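Local coordinates for oxidoreductase, 2OG-Fe oxygenase family protein, putative, expressed (Oryza sativa subsp. japonica, PDB 5XOI), which probably acts as an iron- and 2-oxoglutarate-dependent dioxygenase of the AlkB family, this chain being its oxygenase domain with manganese in the metal site, at residues Gly12-Lys17 with Gln98-Phe103; Lys18-Asp23 with Gly185-Phe190. All blocks are in the same frame, centred on the assembly; numbering follows the deposited sequence.

Interaction 1 of 2, residues Gly12-Lys17 with Gln98-Phe103; sequences GMVLLK and QASNEF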
ATOM      1  N   GLY A  12      12.751 -10.320   1.054  1.00 17.74           N
ATOM      2  CA  GLY A  12      11.852  -9.690   0.107  1.00 18.56           C
ATOM      3  C   GLY A  12      10.944  -8.635   0.694  1.00 19.13           C
ATOM      4  O   GLY A  12       9.949  -8.273   0.063  1.00 16.79           O
ATOM      5  N   MET A  13      11.262  -8.113   1.882  1.00 17.04           N
ATOM      6  CA  MET A  13      10.439  -7.089   2.523  1.00 16.96           C
ATOM      7  C   MET A  13      11.329  -5.941   2.980  1.00 18.84           C
ATOM      8  O   MET A  13      12.118  -6.093   3.918  1.00 16.38           O
ATOM      9  CB  MET A  13       9.656  -7.672   3.699  1.00 16.15           C
ATOM     10  CG  MET A  13       8.654  -6.705   4.301  1.00 18.54           C
ATOM     11  SD  MET A  13       7.643  -7.553   5.512  1.00 20.05           S
ATOM     12  CE  MET A  13       6.409  -6.293   5.854  1.00 21.50           C
ATOM     13  N   VAL A  14      11.180  -4.794   2.326  1.00 14.21           N
ATOM     14  CA  VAL A  14      12.034  -3.634   2.529  1.00 14.30           C
ATOM     15  C   VAL A  14      11.145  -2.444   2.857  1.00 15.86           C
ATOM     16  O   VAL A  14      10.160  -2.190   2.156  1.00 18.94           O
ATOM     17  CB  VAL A  14      12.884  -3.345   1.282  1.00 13.73           C
ATOM     18  CG1 VAL A  14      13.631  -2.026   1.425  1.00 21.87           C
ATOM     19  CG2 VAL A  14      13.857  -4.492   1.049  1.00 14.11           C
ATOM     20  N   LEU A  15      11.503  -1.711   3.910  1.00 15.60           N
ATOM     21  CA  LEU A  15      10.838  -0.468   4.281  1.00 15.24           C
ATOM     22  C   LEU A  15      11.753   0.701   3.923  1.00 18.79           C
ATOM     23  O   LEU A  15      12.889   0.781   4.407  1.00 17.23           O
ATOM     24  CB  LEU A  15      10.504  -0.455   5.772  1.00 20.16           C
ATOM     25  CG  LEU A  15      10.038   0.878   6.361  1.00 16.59           C
ATOM     26  CD1 LEU A  15       8.729   1.343   5.712  1.00 18.57           C
ATOM     27  CD2 LEU A  15       9.857   0.738   7.846  1.00 19.54           C
ATOM     28  N   LEU A  16      11.264   1.587   3.064  1.00 16.17           N
ATOM     29  CA  LEU A  16      12.019   2.753   2.607  1.00 13.27           C
ATOM     30  C   LEU A  16      11.518   3.958   3.405  1.00 19.53           C
ATOM     31  O   LEU A  16      10.432   4.491   3.143  1.00 18.90           O
ATOM     32  CB  LEU A  16      11.854   2.951   1.102  1.00 13.30           C
ATOM     33  CG  LEU A  16      12.324   1.813   0.199  1.00 15.42           C
ATOM     34  CD1 LEU A  16      11.197   0.797  -0.011  1.00 17.95           C
ATOM     35  CD2 LEU A  16      12.760   2.338  -1.154  1.00 19.90           C
ATOM     36  N   LYS A  17      12.304   4.380   4.394  1.00 15.87           N
ATOM     37  CA  LYS A  17      11.863   5.457   5.277  1.00 16.35           C
ATOM     38  C   LYS A  17      11.875   6.793   4.546  1.00 23.80           C
ATOM     39  O   LYS A  17      12.870   7.154   3.911  1.00 19.57           O
ATOM     40  CB  LYS A  17      12.758   5.538   6.517  1.00 20.12           C
ATOM     41  CG  LYS A  17      12.704   4.316   7.419  1.00 20.25           C
ATOM     42  CD  LYS A  17      11.332   4.111   8.037  1.00 18.83           C
ATOM     43  CE  LYS A  17      10.922   5.298   8.897  1.00 22.48           C
ATOM     44  NZ  LYS A  17       9.536   5.152   9.463  1.00 17.61           N
ATOM     45  N   GLN A  98      13.709  -0.144  -7.575  1.00 15.23           N
ATOM     46  CA  GLN A  98      15.119   0.016  -7.922  1.00 17.04           C
ATOM     47  C   GLN A  98      15.960   0.316  -6.686  1.00 19.60           C
ATOM     48  O   GLN A  98      17.038  -0.262  -6.495  1.00 17.99           O
ATOM     49  CB  GLN A  98      15.275   1.129  -8.960  1.00 23.80           C
ATOM     50  CG  GLN A  98      15.068   0.689 -10.397  1.00 31.91           C
ATOM     51  CD  GLN A  98      15.578   1.722 -11.398  1.00 46.34           C
ATOM     52  OE1 GLN A  98      15.679   2.911 -11.086  1.00 49.92           O
ATOM     53  NE2 GLN A  98      15.922   1.263 -12.601  1.00 52.38           N
ATOM     54  N   ALA A  99      15.482   1.216  -5.825  1.00 16.16           N
ATOM     55  CA  ALA A  99      16.229   1.536  -4.616  1.00 16.44           C
ATOM     56  C   ALA A  99      16.316   0.332  -3.693  1.00 17.22           C
ATOM     57  O   ALA A  99      17.370   0.071  -3.096  1.00 16.89           O
ATOM     58  CB  ALA A  99      15.588   2.723  -3.890  1.00 18.55           C
ATOM     59  N   SER A 100      15.219  -0.415  -3.562  1.00 15.94           N
ATOM     60  CA  SER A 100      15.239  -1.614  -2.729  1.00 18.67           C
ATOM     61  C   SER A 100      16.246  -2.634  -3.251  1.00 17.85           C
ATOM     62  O   SER A 100      16.991  -3.241  -2.474  1.00 15.94           O
ATOM     63  CB  SER A 100      13.844  -2.227  -2.669  1.00 20.64           C
ATOM     64  OG  SER A 100      12.949  -1.368  -1.994  1.00 19.93           O
ATOM     65  N   ASN A 101      16.254  -2.867  -4.564  1.00 16.30           N
ATOM     66  CA  ASN A 101      17.151  -3.880  -5.102  1.00 15.92           C
ATOM     67  C   ASN A 101      18.606  -3.472  -4.957  1.00 18.32           C
ATOM     68  O   ASN A 101      19.468  -4.331  -4.773  1.00 17.02           O
ATOM     69  CB  ASN A 101      16.806  -4.163  -6.560  1.00 16.21           C
ATOM     70  CG  ASN A 101      15.634  -5.112  -6.681  1.00 18.69           C
ATOM     71  OD1 ASN A 101      15.275  -5.764  -5.702  1.00 20.19           O
ATOM     72  ND2 ASN A 101      15.018  -5.180  -7.863  1.00 18.21           N
ATOM     73  N   GLU A 102      18.893  -2.174  -5.017  1.00 19.27           N
ATOM     74  CA  GLU A 102      20.250  -1.713  -4.760  1.00 18.80           C
ATOM     75  C   GLU A 102      20.629  -1.953  -3.306  1.00 18.86           C
ATOM     76  O   GLU A 102      21.745  -2.395  -3.012  1.00 18.67           O
ATOM     77  CB  GLU A 102      20.378  -0.231  -5.117  1.00 22.95           C
ATOM     78  CG  GLU A 102      21.748   0.361  -4.805  1.00 20.57           C
ATOM     79  CD  GLU A 102      22.842  -0.218  -5.674  1.00 22.58           C
ATOM     80  OE1 GLU A 102      22.516  -0.791  -6.739  1.00 21.21           O
ATOM     81  OE2 GLU A 102      24.032  -0.095  -5.287  1.00 22.31           O
ATOM     82  N   PHE A 103      19.702  -1.674  -2.387  1.00 16.02           N
ATOM     83  CA  PHE A 103      19.920  -1.978  -0.979  1.00 16.31           C
ATOM     84  C   PHE A 103      20.184  -3.467  -0.776  1.00 18.80           C
ATOM     85  O   PHE A 103      21.135  -3.850  -0.089  1.00 20.08           O
ATOM     86  CB  PHE A 103      18.695  -1.503  -0.191  1.00 15.39           C
ATOM     87  CG  PHE A 103      18.639  -1.971   1.229  1.00 18.82           C
ATOM     88  CD1 PHE A 103      19.536  -1.494   2.165  1.00 18.93           C
ATOM     89  CD2 PHE A 103      17.634  -2.832   1.645  1.00 22.10           C
ATOM     90  CE1 PHE A 103      19.465  -1.896   3.491  1.00 22.05           C
ATOM     91  CE2 PHE A 103      17.556  -3.247   2.966  1.00 22.34           C
ATOM     92  CZ  PHE A 103      18.477  -2.775   3.894  1.00 21.64           C
TER
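Val14 and Leu16, two residues apart on strand 13-16, reach from one face of the strand onto the helical turn made by Ala99, Ser100 and Phe103. Between them the buried face of a beta sheet meets a covering helix, the segment axes passing 9.4 Å apart at 115°. Val14 comes first. With CG1 turned anti to the backbone N (chi1 172°), this methyl sits 3.5 Å from Ser100 OG and 4.1 Å from Phe103 CD2. The phenyl ring meets it obliquely; the valine and phenylalanine run antiparallel alongside one another, and CG2 too lies near CD2. Leu15, next in sequence, points away from the helix and packs against Gln7 and Asp186. Leu16 then returns to the interface and spreads its two branches: CD1 lies 3.4 Å from Ser100 OG, while CD2 approaches Ala99 CB at 4.0 Å. The serine hydroxyl is thus flanked by methyl groups from both strand residues. It is not stranded there, because OG hydrogen-bonds to the carbonyl oxygen of Ala96 one turn earlier in the helix. A small, internally satisfied polar side chain is consistent with the close approach of helix and sheet here, with CA atoms of Val14 and Ser100 6.5 Å apart. Helix 87-106 spans more than this one strand: Phe103 also touches Leu6 of strand 6-10, and Ser100 reaches Ile189 of strand 187-190. Strand 13-16 lies between these two antiparallel neighbours, and the helix packs across all three.

Interaction 2 of 2, residues Lys18-Asp23 with Gly185-Phe190; sequences KFLKHD and GDVLIF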
ATOM      1  N   LYS A  18      10.771   7.538   4.660  1.00 19.67           N
ATOM      2  CA  LYS A  18      10.680   8.903   4.127  1.00 21.67           C
ATOM      3  C   LYS A  18      11.084   8.957   2.651  1.00 22.19           C
ATOM      4  O   LYS A  18      11.755   9.887   2.195  1.00 19.37           O
ATOM      5  CB  LYS A  18      11.525   9.869   4.964  1.00 24.95           C
ATOM      6  CG  LYS A  18      11.100   9.965   6.435  1.00 35.31           C
ATOM      7  CD  LYS A  18       9.623  10.320   6.570  1.00 33.32           C
ATOM      8  CE  LYS A  18       9.137  10.210   8.026  1.00 40.08           C
ATOM      9  NZ  LYS A  18       7.856  10.966   8.280  1.00 39.04           N
ATOM     10  N   PHE A  19      10.696   7.925   1.900  1.00 19.95           N
ATOM     11  CA  PHE A  19      11.103   7.831   0.500  1.00 18.44           C
ATOM     12  C   PHE A  19      10.402   8.876  -0.366  1.00 21.04           C
ATOM     13  O   PHE A  19      11.005   9.421  -1.300  1.00 19.32           O
ATOM     14  CB  PHE A  19      10.816   6.418  -0.013  1.00 16.29           C
ATOM     15  CG  PHE A  19      11.385   6.127  -1.366  1.00 16.10           C
ATOM     16  CD1 PHE A  19      12.747   5.926  -1.531  1.00 19.40           C
ATOM     17  CD2 PHE A  19      10.554   6.029  -2.474  1.00 18.19           C
ATOM     18  CE1 PHE A  19      13.280   5.643  -2.792  1.00 18.79           C
ATOM     19  CE2 PHE A  19      11.074   5.750  -3.739  1.00 19.05           C
ATOM     20  CZ  PHE A  19      12.439   5.559  -3.893  1.00 15.83           C
ATOM     21  N   LEU A  20       9.130   9.169  -0.079  1.00 17.38           N
ATOM     22  CA  LEU A  20       8.365  10.117  -0.889  1.00 13.50           C
ATOM     23  C   LEU A  20       8.828  11.557  -0.650  1.00 20.34           C
ATOM     24  O   LEU A  20       8.831  12.036   0.486  1.00 23.58           O
ATOM     25  CB  LEU A  20       6.874   9.989  -0.568  1.00 16.52           C
ATOM     26  CG  LEU A  20       6.268   8.613  -0.858  1.00 13.64           C
ATOM     27  CD1 LEU A  20       4.782   8.551  -0.447  1.00 19.27           C
ATOM     28  CD2 LEU A  20       6.418   8.277  -2.327  1.00 16.48           C
ATOM     29  N   LYS A  21       9.184  12.257  -1.733  1.00 21.58           N
ATOM     30  CA  LYS A  21       9.635  13.642  -1.618  1.00 28.92           C
ATOM     31  C   LYS A  21       8.493  14.548  -1.164  1.00 27.46           C
ATOM     32  O   LYS A  21       7.315  14.206  -1.269  1.00 19.49           O
ATOM     33  CB  LYS A  21      10.172  14.168  -2.953  1.00 32.24           C
ATOM     34  CG  LYS A  21      11.372  13.436  -3.521  1.00 35.51           C
ATOM     35  CD  LYS A  21      11.961  14.258  -4.660  1.00 47.25           C
ATOM     36  CE  LYS A  21      12.295  13.399  -5.861  1.00 52.98           C
ATOM     37  NZ  LYS A  21      13.101  12.213  -5.461  1.00 56.80           N
ATOM     38  N   HIS A  22       8.872  15.733  -0.672  1.00 25.98           N
ATOM     39  CA  HIS A  22       7.920  16.737  -0.193  1.00 22.45           C
ATOM     40  C   HIS A  22       6.808  16.989  -1.201  1.00 22.62           C
ATOM     41  O   HIS A  22       5.614  16.815  -0.902  1.00 20.34           O
ATOM     42  CB  HIS A  22       8.685  18.043   0.103  1.00 21.72           C
ATOM     43  CG  HIS A  22       7.811  19.218   0.448  1.00 24.76           C
ATOM     44  ND1 HIS A  22       7.946  19.924   1.626  1.00 29.96           N
ATOM     45  CD2 HIS A  22       6.822  19.834  -0.244  1.00 29.38           C
ATOM     46  CE1 HIS A  22       7.065  20.909   1.653  1.00 27.55           C
ATOM     47  NE2 HIS A  22       6.365  20.873   0.534  1.00 29.07           N
ATOM     48  N   ASP A  23       7.185  17.449  -2.397  1.00 18.88           N
ATOM     49  CA  ASP A  23       6.182  17.864  -3.371  1.00 24.98           C
ATOM     50  C   ASP A  23       5.398  16.669  -3.894  1.00 21.79           C
ATOM     51  O   ASP A  23       4.244  16.820  -4.305  1.00 25.09           O
ATOM     52  CB  ASP A  23       6.844  18.624  -4.525  1.00 29.20           C
ATOM     53  CG  ASP A  23       7.029  20.113  -4.225  1.00 28.35           C
ATOM     54  OD1 ASP A  23       6.374  20.628  -3.294  1.00 29.31           O
ATOM     55  OD2 ASP A  23       7.826  20.776  -4.928  1.00 31.09           O
ATOM     56  N   GLY A 185       5.271   9.369   4.212  1.00 14.83           N
ATOM     57  CA  GLY A 185       6.366   9.300   3.274  1.00 17.26           C
ATOM     58  C   GLY A 185       7.016   7.941   3.149  1.00 18.97           C
ATOM     59  O   GLY A 185       7.771   7.720   2.194  1.00 19.48           O
ATOM     60  N   ASP A 186       6.754   7.023   4.078  1.00 14.94           N
ATOM     61  CA  ASP A 186       7.359   5.696   3.997  1.00 16.25           C
ATOM     62  C   ASP A 186       6.785   4.908   2.822  1.00 19.04           C
ATOM     63  O   ASP A 186       5.605   5.028   2.471  1.00 17.75           O
ATOM     64  CB  ASP A 186       7.135   4.899   5.278  1.00 12.54           C
ATOM     65  CG  ASP A 186       7.934   5.428   6.475  1.00 13.97           C
ATOM     66  OD1 ASP A 186       8.759   6.356   6.316  1.00 17.14           O
ATOM     67  OD2 ASP A 186       7.721   4.894   7.591  1.00 16.98           O
ATOM     68  N   VAL A 187       7.635   4.093   2.206  1.00 13.75           N
ATOM     69  CA  VAL A 187       7.202   3.137   1.191  1.00 13.58           C
ATOM     70  C   VAL A 187       7.622   1.757   1.658  1.00 18.25           C
ATOM     71  O   VAL A 187       8.780   1.553   2.028  1.00 16.79           O
ATOM     72  CB  VAL A 187       7.787   3.442  -0.200  1.00 13.35           C
ATOM     73  CG1 VAL A 187       7.455   2.301  -1.178  1.00 16.84           C
ATOM     74  CG2 VAL A 187       7.228   4.745  -0.721  1.00 12.98           C
ATOM     75  N   LEU A 188       6.675   0.828   1.681  1.00 15.45           N
ATOM     76  CA  LEU A 188       6.925  -0.548   2.089  1.00 14.60           C
ATOM     77  C   LEU A 188       6.751  -1.448   0.874  1.00 14.83           C
ATOM     78  O   LEU A 188       5.798  -1.276   0.110  1.00 14.23           O
ATOM     79  CB  LEU A 188       5.950  -0.972   3.194  1.00 13.92           C
ATOM     80  CG  LEU A 188       6.014  -2.439   3.601  1.00 15.78           C
ATOM     81  CD1 LEU A 188       7.317  -2.720   4.337  1.00 15.69           C
ATOM     82  CD2 LEU A 188       4.820  -2.791   4.485  1.00 20.22           C
ATOM     83  N   ILE A 189       7.672  -2.393   0.683  1.00 14.00           N
ATOM     84  CA  ILE A 189       7.590  -3.357  -0.413  1.00 14.38           C
ATOM     85  C   ILE A 189       7.648  -4.754   0.182  1.00 13.27           C
ATOM     86  O   ILE A 189       8.526  -5.036   0.997  1.00 18.14           O
ATOM     87  CB  ILE A 189       8.729  -3.165  -1.434  1.00 13.13           C
ATOM     88  CG1 ILE A 189       8.721  -1.739  -1.983  1.00 14.86           C
ATOM     89  CG2 ILE A 189       8.570  -4.176  -2.580  1.00 13.39           C
ATOM     90  CD1 ILE A 189       9.723  -1.498  -3.081  1.00 19.07           C
ATOM     91  N   PHE A 190       6.714  -5.626  -0.206  1.00 15.24           N
ATOM     92  CA  PHE A 190       6.863  -7.046   0.096  1.00 14.99           C
ATOM     93  C   PHE A 190       6.640  -7.883  -1.162  1.00 15.19           C
ATOM     94  O   PHE A 190       5.594  -7.787  -1.814  1.00 16.04           O
ATOM     95  CB  PHE A 190       5.972  -7.519   1.273  1.00 14.25           C
ATOM     96  CG  PHE A 190       4.507  -7.082   1.247  1.00 17.71           C
ATOM     97  CD1 PHE A 190       4.120  -5.820   1.697  1.00 18.24           C
ATOM     98  CD2 PHE A 190       3.509  -7.996   0.917  1.00 17.63           C
ATOM     99  CE1 PHE A 190       2.772  -5.451   1.738  1.00 16.24           C
ATOM    100  CE2 PHE A 190       2.164  -7.638   0.957  1.00 12.65           C
ATOM    101  CZ  PHE A 190       1.793  -6.360   1.357  1.00 15.31           C
TER
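Lys18 and Leu20 each give a backbone N-H to the start of segment 185-190. The amide of Lys18 donates to Asp186 OD1 at 2.9 Å, a nearly straight bond (167°) that meets the carboxylate on its anti side, 20° out of plane. Leu20 N donates to Gly185 O at 3.0 Å. Asp186 CG lies anti to its own carbonyl carbon (chi1 -70°), which swings the carboxylate back to the Lys18 amide; its other oxygen, OD2, forms a salt bridge with Lys17 and accepts from Glu183 N. The carboxylate thus gathers two backbone N-H groups and one ammonium, and a leucine in its place would probably leave the Lys18 and Glu183 N-H groups without their acceptor and Lys17 with Glu183 as its remaining acidic partner. These bonds tie the loop leading from strand 13-16 into helix 22-37 to the residues just ahead of strand 187-190, within the major sheet of the double-stranded beta-helix fold of 2-oxoglutarate oxygenases. Gly185 has a positive phi, at which a CB would press on the carbonyl oxygen of the residue before and lie about 3.6 Å from Lys18 CA; the absence of a side chain lets the loop lie close. Farther along, Val187 CG2 is shared by two residues: Phe19 CD2 lies 4.0 Å away, its ring turned obliquely to the methyl, and Leu20 CD2 is equally near, with the leucine and valine side chains crossing at about a right angle. Phe19 and Leu20 continue onto helix 87-106, where they touch Ala96 and Ala99, and Ile92, respectively.

In the fold
Strand and helix are joined in interaction 1 by van der Waals packing, with no hydrogen bond across the segments, whereas interaction 2 adds backbone and carboxylate hydrogen bonds where a loop meets a strand. Both are largely buried, but interaction 2 reaches an exposed edge at Lys18. They are continuous in the chain, 12-17 running directly into 18-23, and strands 13-16 and 187-190 are antiparallel neighbours in one sheet. The Lys17 salt bridge ties the two contacts together, and helix 87-106 covers residues from both. Interaction 1 lies away from the annotated sites; interaction 2 comes nearer, the Asp186 side chain lying about 8 Å from that of Arg223, which binds 2-oxoglutarate, and that of Val187 about 14 Å from the manganese.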